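Local coordinates for putative fumarylacetoacetate hydrolase family protein (Yersinia pestis, PDB 3S52) that has no established function but belongs to the fumarylacetoacetate hydrolase family and folds around a curled mixed beta sheet in a two-chain assembly, at residues 17-22 against 52-57; 61-66 against 103-108; 129-134 against 189-194; 207-212 against 216-221. All coordinates share one frame; numbering follows the deposited sequence.

Interaction 1. Residues 17-22 against 52-57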
# COMPACT_ATOMS: atom_id res chain seq x y z
N PHE A 17 12.48 -10.09 -12.11
CA PHE A 17 12.08 -8.74 -11.71
C PHE A 17 11.95 -8.70 -10.20
O PHE A 17 11.53 -9.68 -9.60
CB PHE A 17 10.71 -8.35 -12.29
CG PHE A 17 10.63 -8.34 -13.79
CD1 PHE A 17 11.15 -7.29 -14.52
CD2 PHE A 17 10.00 -9.36 -14.47
CE1 PHE A 17 11.05 -7.27 -15.90
CE2 PHE A 17 9.90 -9.36 -15.84
CZ PHE A 17 10.42 -8.31 -16.56
N PRO A 18 12.24 -7.54 -9.59
CA PRO A 18 11.96 -7.32 -8.16
C PRO A 18 10.45 -7.38 -7.82
O PRO A 18 9.59 -7.17 -8.66
CB PRO A 18 12.47 -5.90 -7.92
CG PRO A 18 13.39 -5.61 -9.05
CD PRO A 18 12.83 -6.35 -10.22
N VAL A 19 10.15 -7.65 -6.56
CA VAL A 19 8.78 -7.63 -6.10
C VAL A 19 8.67 -6.47 -5.13
O VAL A 19 9.47 -6.36 -4.20
CB VAL A 19 8.46 -8.94 -5.38
CG1 VAL A 19 7.06 -8.88 -4.73
CG2 VAL A 19 8.59 -10.11 -6.36
N ASN A 20 7.72 -5.56 -5.36
CA ASN A 20 7.49 -4.48 -4.40
C ASN A 20 6.03 -4.27 -4.06
O ASN A 20 5.61 -4.49 -2.92
CB ASN A 20 8.10 -3.16 -4.89
CG ASN A 20 9.61 -3.15 -4.78
OD1 ASN A 20 10.32 -3.37 -5.77
ND2 ASN A 20 10.11 -2.92 -3.57
N LYS A 21 5.25 -3.82 -5.04
CA LYS A 21 3.85 -3.48 -4.78
C LYS A 21 2.93 -3.84 -5.93
O LYS A 21 3.37 -4.18 -7.04
CB LYS A 21 3.69 -1.98 -4.44
CG LYS A 21 4.04 -1.02 -5.60
CD LYS A 21 3.82 0.45 -5.20
CE LYS A 21 4.37 1.42 -6.27
NZ LYS A 21 5.85 1.27 -6.49
N VAL A 22 1.64 -3.75 -5.65
CA VAL A 22 0.56 -3.98 -6.61
C VAL A 22 -0.34 -2.74 -6.55
O VAL A 22 -0.86 -2.41 -5.49
CB VAL A 22 -0.24 -5.22 -6.20
CG1 VAL A 22 -1.29 -5.56 -7.25
CG2 VAL A 22 0.69 -6.39 -5.98
N THR A 52 3.54 -8.46 0.90
CA THR A 52 2.96 -9.48 1.76
C THR A 52 1.56 -9.97 1.33
O THR A 52 1.07 -10.97 1.85
CB THR A 52 2.90 -9.03 3.22
OG1 THR A 52 2.45 -7.67 3.29
CG2 THR A 52 4.29 -9.13 3.86
N ALA A 53 0.92 -9.26 0.42
CA ALA A 53 -0.39 -9.69 -0.09
C ALA A 53 -0.22 -10.78 -1.16
O ALA A 53 -1.09 -11.64 -1.35
CB ALA A 53 -1.15 -8.51 -0.67
N LEU A 54 0.91 -10.74 -1.85
CA LEU A 54 1.13 -11.57 -3.02
C LEU A 54 1.45 -13.02 -2.69
O LEU A 54 2.21 -13.30 -1.78
CB LEU A 54 2.25 -10.99 -3.88
CG LEU A 54 1.85 -9.79 -4.73
CD1 LEU A 54 3.07 -8.93 -5.09
CD2 LEU A 54 1.12 -10.24 -5.99
N CYS A 55 0.86 -13.94 -3.46
CA CYS A 55 1.15 -15.37 -3.33
C CYS A 55 0.85 -16.11 -4.63
O CYS A 55 0.21 -15.56 -5.54
CB CYS A 55 0.41 -16.00 -2.15
SG CYS A 55 -1.37 -15.74 -2.16
N ASP A 56 1.33 -17.34 -4.74
CA ASP A 56 1.17 -18.13 -5.95
C ASP A 56 -0.26 -18.73 -5.97
O ASP A 56 -0.61 -19.57 -5.15
CB ASP A 56 2.23 -19.24 -5.95
CG ASP A 56 2.15 -20.16 -7.16
OD1 ASP A 56 1.18 -20.07 -7.95
OD2 ASP A 56 3.06 -20.99 -7.31
N ILE A 57 -1.07 -18.30 -6.93
CA ILE A 57 -2.45 -18.78 -7.01
C ILE A 57 -2.52 -20.30 -7.21
O ILE A 57 -3.51 -20.93 -6.85
CB ILE A 57 -3.24 -18.04 -8.11
CG1 ILE A 57 -4.74 -18.05 -7.80
CG2 ILE A 57 -2.91 -18.58 -9.51
CD1 ILE A 57 -5.50 -16.93 -8.53
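Leu-54, on strand 54-56, meets Val-22 and Val-19 at once, and everything that touches between the two segments is apolar. The methyl CD1 of Leu-54 does most of this work. It lies 3.6 Å from CG2 of Val-22 and 4.0 Å from CG1 of Val-19, filling the notch between two valines three residues apart. Val-22 presents CG2 to the whole fork of the leucine, for CG and CD2 of Leu-54 are 3.8 and 3.9 Å from that same CG2. Val-19 touches more lightly, its side chain running past the leucine in the opposite sense. In Val-22 the other methyl, CG1, stands anti to the backbone N (chi1 -175°) and packs on Leu-191, while CG2, beside that N, is left to face Leu-54. Compact, beta-branched valine suits an extended backbone, and the longer leucine spans the 8.4 Å between CA of Val-22 and CA of Leu-54.

Backbone hydrogen bonding binds each segment to other strands. Val-22 pairs with Lys-49 and Lys-21 with Ile-189, whereas Ala-53 and Cys-55 pair with Cys-131.

Charge is kept on the other side of the first strand: Lys-21, whose CB points away from segment 52-57, forms a salt bridge with Asp-188 and a weak hydrogen bond to Thr-52 of the second subunit.

Strand 54-56 and the start of strand 21-26, with the loop before it, belong to one curled mixed sheet and meet through side chains across its interior, as expected of the rolled beta core of the fumarylacetoacetate hydrolase fold.

Interaction 2. Residues 61-66 against 103-108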
# COMPACT_ATOMS: atom_id res chain seq x y z
N VAL A 61 -4.98 -21.61 -1.46
CA VAL A 61 -5.13 -20.20 -1.14
C VAL A 61 -5.71 -20.03 0.26
O VAL A 61 -6.85 -20.39 0.51
CB VAL A 61 -6.05 -19.50 -2.17
CG1 VAL A 61 -6.32 -18.05 -1.78
CG2 VAL A 61 -5.43 -19.60 -3.58
N SER A 62 -4.90 -19.48 1.16
CA SER A 62 -5.31 -19.25 2.54
C SER A 62 -6.14 -17.97 2.64
O SER A 62 -5.78 -16.95 2.06
CB SER A 62 -4.07 -19.12 3.42
OG SER A 62 -4.41 -18.61 4.70
N ILE A 63 -7.23 -18.02 3.39
CA ILE A 63 -8.01 -16.81 3.66
C ILE A 63 -8.16 -16.64 5.18
O ILE A 63 -8.21 -17.64 5.90
CB ILE A 63 -9.38 -16.87 2.98
CG1 ILE A 63 -10.24 -17.98 3.59
CG2 ILE A 63 -9.21 -17.10 1.47
CD1 ILE A 63 -11.68 -17.99 3.04
N PRO A 64 -8.22 -15.39 5.67
CA PRO A 64 -8.35 -15.25 7.13
C PRO A 64 -9.74 -15.68 7.60
O PRO A 64 -10.70 -15.53 6.83
CB PRO A 64 -8.12 -13.76 7.37
CG PRO A 64 -8.44 -13.09 6.08
CD PRO A 64 -8.13 -14.09 4.99
N LYS A 65 -9.84 -16.26 8.80
CA LYS A 65 -11.14 -16.71 9.31
C LYS A 65 -11.94 -15.75 10.22
O LYS A 65 -13.13 -15.97 10.43
CB LYS A 65 -10.97 -18.06 10.04
CG LYS A 65 -10.43 -19.21 9.17
CD LYS A 65 -11.19 -19.34 7.84
CE LYS A 65 -10.67 -20.50 6.98
NZ LYS A 65 -9.26 -20.29 6.49
N ASP A 66 -11.30 -14.72 10.77
CA ASP A 66 -11.98 -13.90 11.80
C ASP A 66 -12.55 -12.52 11.40
O ASP A 66 -13.14 -11.81 12.24
CB ASP A 66 -11.13 -13.79 13.07
CG ASP A 66 -11.07 -15.10 13.85
OD1 ASP A 66 -11.89 -16.01 13.59
OD2 ASP A 66 -10.18 -15.20 14.74
N LEU A 103 -6.63 -12.71 -8.13
CA LEU A 103 -7.81 -12.48 -7.30
C LEU A 103 -7.51 -11.33 -6.35
O LEU A 103 -6.59 -11.42 -5.54
CB LEU A 103 -8.13 -13.72 -6.47
CG LEU A 103 -8.45 -14.98 -7.26
CD1 LEU A 103 -8.74 -16.14 -6.32
CD2 LEU A 103 -9.62 -14.73 -8.19
N ASP A 104 -8.28 -10.26 -6.43
CA ASP A 104 -8.12 -9.22 -5.46
C ASP A 104 -9.12 -9.63 -4.39
O ASP A 104 -10.31 -9.28 -4.45
CB ASP A 104 -8.50 -7.88 -6.13
CG ASP A 104 -8.81 -6.75 -5.14
OD1 ASP A 104 -8.48 -6.86 -3.93
OD2 ASP A 104 -9.38 -5.73 -5.60
N LEU A 105 -8.61 -10.30 -3.36
CA LEU A 105 -9.46 -10.82 -2.28
C LEU A 105 -9.76 -9.68 -1.33
O LEU A 105 -8.88 -8.92 -0.96
CB LEU A 105 -8.80 -11.96 -1.50
CG LEU A 105 -8.32 -13.22 -2.22
CD1 LEU A 105 -7.76 -14.20 -1.20
CD2 LEU A 105 -9.45 -13.86 -3.00
N THR A 106 -11.01 -9.61 -0.89
CA THR A 106 -11.47 -8.43 -0.19
C THR A 106 -12.27 -8.85 1.02
O THR A 106 -13.12 -9.73 0.92
CB THR A 106 -12.38 -7.60 -1.11
OG1 THR A 106 -11.64 -7.19 -2.27
CG2 THR A 106 -12.94 -6.35 -0.38
N LEU A 107 -12.05 -8.20 2.16
CA LEU A 107 -12.93 -8.51 3.28
C LEU A 107 -14.06 -7.54 3.09
O LEU A 107 -13.99 -6.38 3.51
CB LEU A 107 -12.18 -8.27 4.59
CG LEU A 107 -10.99 -9.23 4.78
CD1 LEU A 107 -10.11 -8.86 5.98
CD2 LEU A 107 -11.48 -10.66 4.89
N ARG A 108 -15.15 -8.04 2.53
CA ARG A 108 -16.15 -7.17 1.95
C ARG A 108 -16.91 -6.42 3.02
O ARG A 108 -17.26 -5.26 2.84
CB ARG A 108 -17.13 -7.96 1.07
CG ARG A 108 -18.20 -7.10 0.40
CD ARG A 108 -19.10 -7.92 -0.52
NE ARG A 108 -20.11 -7.08 -1.17
CZ ARG A 108 -20.90 -7.48 -2.16
NH1 ARG A 108 -20.81 -8.71 -2.64
NH2 ARG A 108 -21.79 -6.64 -2.69
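The loop between strands 54-56 and 70-80 lies over one face of strand 96-107, where Val-61, Ile-63 and Pro-64 rest on Leu-105 and Leu-107. Leu-105 carries the middle of this contact. Its methyl CD1 is 4.2 Å from CG1 of Val-61, the two side chains reaching toward each other tip to tip, and also 4.2 Å from CG2, the short branch of Ile-63. Both ends of the Val-61 contact are set by their first torsions: CG1 of Val-61 is anti to its own N (chi1 175°), and CG of Leu-105 lies beside the backbone N (chi1 -57°), which carries the isobutyl group out to the loop.

Further along, Pro-64 takes over. Its ring carbon CG lies 4.1 Å from CD2 of Leu-107. Leu-107 is also the N-cap residue of helix 108-117, so the proline touches the chain just where strand gives way to helix. A rigid, apolar ring suits a segment without regular structure that must still cover leucines. The following Lys-65 turns back and bonds through NZ to the carbonyl O of Ile-63 at 2.9 Å, closing a short turn within the loop.

Leu-103 and Leu-105 both point toward the loop, and Leu-107 reaches it with the end of its side chain. Pro-132 packs against Leu-105 as well. Asp-104, between the first two leucines, points elsewhere and makes salt bridges to Lys-49 and Lys-125. An irregular connection whose apolar side chains pack on a strand of the mixed sheet is consistent with the beta core of the fumarylacetoacetate hydrolase family.

Interaction 3. Residues 129-134 against 189-194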
# COMPACT_ATOMS: atom_id res chain seq x y z
N GLY A 129 -1.75 -12.33 1.95
CA GLY A 129 -2.32 -13.28 1.00
C GLY A 129 -3.53 -12.78 0.25
O GLY A 129 -4.23 -13.58 -0.38
N SER A 130 -3.78 -11.47 0.24
CA SER A 130 -5.00 -10.96 -0.41
C SER A 130 -4.86 -10.83 -1.93
O SER A 130 -5.74 -10.27 -2.60
CB SER A 130 -5.40 -9.61 0.15
OG SER A 130 -4.42 -8.66 -0.18
N CYS A 131 -3.73 -11.26 -2.47
CA CYS A 131 -3.51 -11.17 -3.90
C CYS A 131 -2.81 -12.41 -4.47
O CYS A 131 -1.65 -12.36 -4.87
CB CYS A 131 -2.75 -9.89 -4.26
SG CYS A 131 -2.69 -9.55 -6.06
N PRO A 132 -3.53 -13.53 -4.50
CA PRO A 132 -3.12 -14.73 -5.23
C PRO A 132 -3.02 -14.40 -6.71
O PRO A 132 -3.97 -13.84 -7.26
CB PRO A 132 -4.30 -15.69 -5.04
CG PRO A 132 -5.07 -15.14 -3.90
CD PRO A 132 -4.87 -13.66 -3.92
N ILE A 133 -1.91 -14.76 -7.34
CA ILE A 133 -1.69 -14.39 -8.73
C ILE A 133 -1.02 -15.52 -9.51
O ILE A 133 -0.26 -16.32 -8.95
CB ILE A 133 -0.84 -13.10 -8.81
CG1 ILE A 133 -0.71 -12.62 -10.26
CG2 ILE A 133 0.52 -13.32 -8.21
CD1 ILE A 133 -0.35 -11.13 -10.33
N SER A 134 -1.33 -15.58 -10.81
CA SER A 134 -0.77 -16.56 -11.73
C SER A 134 0.64 -16.18 -12.19
O SER A 134 1.16 -15.12 -11.83
CB SER A 134 -1.66 -16.65 -12.99
OG SER A 134 -1.57 -15.44 -13.77
N ILE A 189 3.20 -4.73 -10.19
CA ILE A 189 2.07 -5.34 -10.86
C ILE A 189 0.91 -4.35 -10.81
O ILE A 189 0.73 -3.65 -9.81
CB ILE A 189 1.67 -6.66 -10.13
CG1 ILE A 189 2.82 -7.68 -10.17
CG2 ILE A 189 0.40 -7.25 -10.72
CD1 ILE A 189 2.64 -8.84 -9.18
N VAL A 190 0.13 -4.31 -11.89
CA VAL A 190 -1.06 -3.48 -11.91
C VAL A 190 -2.27 -4.38 -12.06
O VAL A 190 -2.30 -5.25 -12.94
CB VAL A 190 -1.03 -2.47 -13.05
CG1 VAL A 190 -2.42 -1.84 -13.25
CG2 VAL A 190 0.03 -1.41 -12.79
N LEU A 191 -3.25 -4.20 -11.18
CA LEU A 191 -4.53 -4.91 -11.27
C LEU A 191 -5.53 -3.98 -11.91
O LEU A 191 -5.61 -2.80 -11.56
CB LEU A 191 -5.04 -5.34 -9.89
CG LEU A 191 -4.22 -6.42 -9.17
CD1 LEU A 191 -5.00 -6.98 -7.97
CD2 LEU A 191 -3.84 -7.53 -10.13
N THR A 192 -6.25 -4.49 -12.90
CA THR A 192 -7.08 -3.65 -13.76
C THR A 192 -8.58 -3.62 -13.41
O THR A 192 -9.37 -3.02 -14.13
CB THR A 192 -6.89 -4.04 -15.23
OG1 THR A 192 -7.29 -5.41 -15.40
CG2 THR A 192 -5.42 -3.90 -15.63
N GLY A 193 -8.97 -4.30 -12.34
CA GLY A 193 -10.34 -4.23 -11.85
C GLY A 193 -11.13 -5.49 -12.11
O GLY A 193 -10.74 -6.33 -12.92
N THR A 194 -12.28 -5.62 -11.45
CA THR A 194 -13.03 -6.85 -11.56
C THR A 194 -14.41 -6.61 -12.19
O THR A 194 -15.07 -5.62 -11.91
CB THR A 194 -13.18 -7.51 -10.16
OG1 THR A 194 -13.62 -8.86 -10.30
CG2 THR A 194 -14.17 -6.73 -9.31
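Cys-131 and Ile-133 point into the centre of the molecule and there meet Leu-191 and Ile-189. The approach to them starts at Ser-130, whose OG lies within hydrogen-bonding reach of the carbonyls of Lys-125 and Phe-127, just before strand 131-138. At Cys-131 the sulfur takes up the contact: SG is anti to the backbone N (chi1 -170°) and lies 3.9 Å from CD1 of Leu-191. A small, weakly polar thiol fits here because Leu-191 supplies much of the reach; the leucine and cysteine side chains together span the 9.7 Å between CA of Cys-131 and CA of Leu-191.

Pro-132 turns to the other face and packs on Leu-103. Such alternation is that of a beta strand; here the strand belongs to a curled mixed sheet, in which 131-138 pairs with 54-56 and 96-107, and strand 189-191 with 21-26 and 70-80. The two are not neighbours in hydrogen bonding and meet only through side chains across the interior.

Ile-133 comes next, again directed inward. Its long branch is anti to the backbone N (chi1 -175°), so that CD1 leads and meets CD1 of Ile-189 tip to tip at 3.9 Å. The same methyl lies 4.0 Å from CG2 of Ile-189, resting between the two branches of the opposite isoleucine. Leu-54 packs against both isoleucines, while Ala-77 of strand 70-80 touches Ile-133.

Interaction 4. Residues 207-212 against 216-221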
# COMPACT_ATOMS: atom_id res chain seq x y z
N LEU A 207 -11.42 -23.80 -7.07
CA LEU A 207 -11.44 -22.72 -8.02
C LEU A 207 -10.84 -23.16 -9.34
O LEU A 207 -9.79 -23.78 -9.37
CB LEU A 207 -10.65 -21.54 -7.48
CG LEU A 207 -11.36 -20.55 -6.57
CD1 LEU A 207 -12.02 -21.26 -5.40
CD2 LEU A 207 -10.38 -19.48 -6.10
N LYS A 208 -11.52 -22.83 -10.43
CA LYS A 208 -10.89 -22.95 -11.75
C LYS A 208 -10.86 -21.56 -12.35
O LYS A 208 -11.91 -20.92 -12.48
CB LYS A 208 -11.67 -23.90 -12.66
CG LYS A 208 -11.13 -23.91 -14.08
CD LYS A 208 -11.98 -24.77 -15.01
CE LYS A 208 -12.26 -26.12 -14.39
NZ LYS A 208 -11.01 -26.81 -13.95
N ILE A 209 -9.67 -21.09 -12.71
CA ILE A 209 -9.54 -19.73 -13.19
C ILE A 209 -9.01 -19.76 -14.60
O ILE A 209 -8.07 -20.48 -14.89
CB ILE A 209 -8.57 -18.91 -12.33
CG1 ILE A 209 -9.04 -18.83 -10.88
CG2 ILE A 209 -8.41 -17.50 -12.90
CD1 ILE A 209 -8.02 -19.34 -9.90
N MSE A 210 -9.60 -18.96 -15.47
CA MSE A 210 -9.13 -18.94 -16.85
C MSE A 210 -8.85 -17.55 -17.36
O MSE A 210 -9.59 -16.60 -17.08
CB MSE A 210 -10.11 -19.65 -17.76
CG MSE A 210 -9.87 -21.15 -17.81
SE MSE A 210 -11.20 -22.02 -18.92
CE MSE A 210 -12.51 -22.34 -17.52
N LEU A 211 -7.74 -17.44 -18.09
CA LEU A 211 -7.33 -16.18 -18.71
C LEU A 211 -7.18 -16.53 -20.17
O LEU A 211 -6.29 -17.31 -20.54
CB LEU A 211 -6.01 -15.68 -18.12
CG LEU A 211 -5.44 -14.40 -18.72
CD1 LEU A 211 -6.39 -13.23 -18.51
CD2 LEU A 211 -4.07 -14.08 -18.11
N ASN A 212 -8.05 -15.96 -20.99
CA ASN A 212 -8.25 -16.44 -22.34
C ASN A 212 -8.34 -17.95 -22.30
O ASN A 212 -9.08 -18.50 -21.49
CB ASN A 212 -7.14 -15.94 -23.24
CG ASN A 212 -7.23 -14.44 -23.47
OD1 ASN A 212 -8.33 -13.88 -23.53
ND2 ASN A 212 -6.08 -13.79 -23.58
N VAL A 216 -5.75 -22.13 -14.60
CA VAL A 216 -5.12 -22.51 -13.34
C VAL A 216 -6.20 -23.01 -12.39
O VAL A 216 -7.32 -22.49 -12.38
CB VAL A 216 -4.38 -21.34 -12.65
CG1 VAL A 216 -3.03 -21.07 -13.30
CG2 VAL A 216 -5.23 -20.09 -12.64
N ASN A 217 -5.85 -24.00 -11.58
CA ASN A 217 -6.77 -24.57 -10.60
C ASN A 217 -6.20 -24.51 -9.19
O ASN A 217 -4.99 -24.66 -8.98
CB ASN A 217 -7.08 -26.01 -10.93
CG ASN A 217 -7.66 -26.17 -12.29
OD1 ASN A 217 -8.87 -26.08 -12.48
ND2 ASN A 217 -6.80 -26.39 -13.28
N THR A 218 -7.07 -24.30 -8.23
CA THR A 218 -6.62 -24.27 -6.86
C THR A 218 -7.79 -24.51 -5.91
O THR A 218 -8.92 -24.73 -6.35
CB THR A 218 -5.86 -22.96 -6.55
OG1 THR A 218 -5.06 -23.13 -5.37
CG2 THR A 218 -6.81 -21.77 -6.38
N ARG A 219 -7.50 -24.48 -4.62
CA ARG A 219 -8.47 -24.80 -3.60
C ARG A 219 -8.30 -23.79 -2.48
O ARG A 219 -7.17 -23.33 -2.23
CB ARG A 219 -8.21 -26.22 -3.09
CG ARG A 219 -9.27 -26.79 -2.19
CD ARG A 219 -8.89 -28.21 -1.79
NE ARG A 219 -8.66 -29.05 -2.97
CZ ARG A 219 -9.62 -29.65 -3.67
NH1 ARG A 219 -10.90 -29.52 -3.31
NH2 ARG A 219 -9.31 -30.38 -4.73
N ILE A 220 -9.39 -23.43 -1.82
CA ILE A 220 -9.32 -22.55 -0.65
C ILE A 220 -9.06 -23.39 0.59
O ILE A 220 -9.77 -24.37 0.84
CB ILE A 220 -10.62 -21.74 -0.46
CG1 ILE A 220 -11.00 -21.01 -1.75
CG2 ILE A 220 -10.47 -20.74 0.66
CD1 ILE A 220 -9.92 -20.11 -2.28
N ILE A 221 -8.06 -23.00 1.38
CA ILE A 221 -7.61 -23.82 2.51
C ILE A 221 -6.27 -23.34 3.06
O ILE A 221 -5.21 -23.71 2.55
CB ILE A 221 -7.43 -25.29 2.11
O HOH W 1 -10.34 -26.85 -10.35
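Lys-208 and Asn-217 lie side by side on the more open face of a beta hairpin, strands 206-211 and 214-219, and are joined by a hydrogen bond from NZ to OD1 of 2.7 Å. NZ lies in the plane of the amide carbonyl. Bends at chi3 (-48°) and chi4 (-53°) curl the lysine chain back to its neighbour, so that its CG also runs close to OD1. A water donates to OD1 of Asn-217 at 2.7 Å and to O of Leu-207, tying the amide to the backbone.

The backbone itself is held by two antiparallel hydrogen-bonded pairs. N of Leu-207 gives to O of Thr-218 at 2.8 Å, and N of Thr-218 answers to O of Leu-207 at 3.0 Å. Likewise N of Ile-209 bonds to O of Val-216 at 2.8 Å, and N of Val-216 to O of Ile-209 at 2.9 Å. Lys-208 and Asn-217 form the non-hydrogen-bonded pair between them.

Leu-207, Ile-209, Val-216 and Thr-218 occupy the other face, which Leu-103 and Ile-57 help to cover. Thr-218 suits its margin: OG1 bonds to the carbonyl of Gln-59, while its methyl stays with Leu-207. CG2 of Val-216 presses on CB of Ile-209 at 3.6 Å. Beyond the strand, the end of Ile-220 comes back toward Leu-207, with CG1 of Ile-220 3.8 Å from CD1 of Leu-207.

Overall arrangement
Along the chain the four contacts follow one another, none nesting in or crossing another. Interaction 1 closes a loop of 29 residues, interaction 2 one of 36, and interaction 3 the longest, 54, before interaction 4 forms a tight hairpin near the C terminus. Interactions 1, 2 and 3 all reach the curled mixed sheet: strand 54-56 and strand 96-107 both bond to strand 131-138, so the first two contacts meet the third, the most central one. Interaction 4 belongs to the separate four-stranded sheet. Ile-57 and Val-61 link it to the rest, Ile-57 through packing on Ile-209 and Val-61 through backbone bonds to Arg-219 and Ile-221.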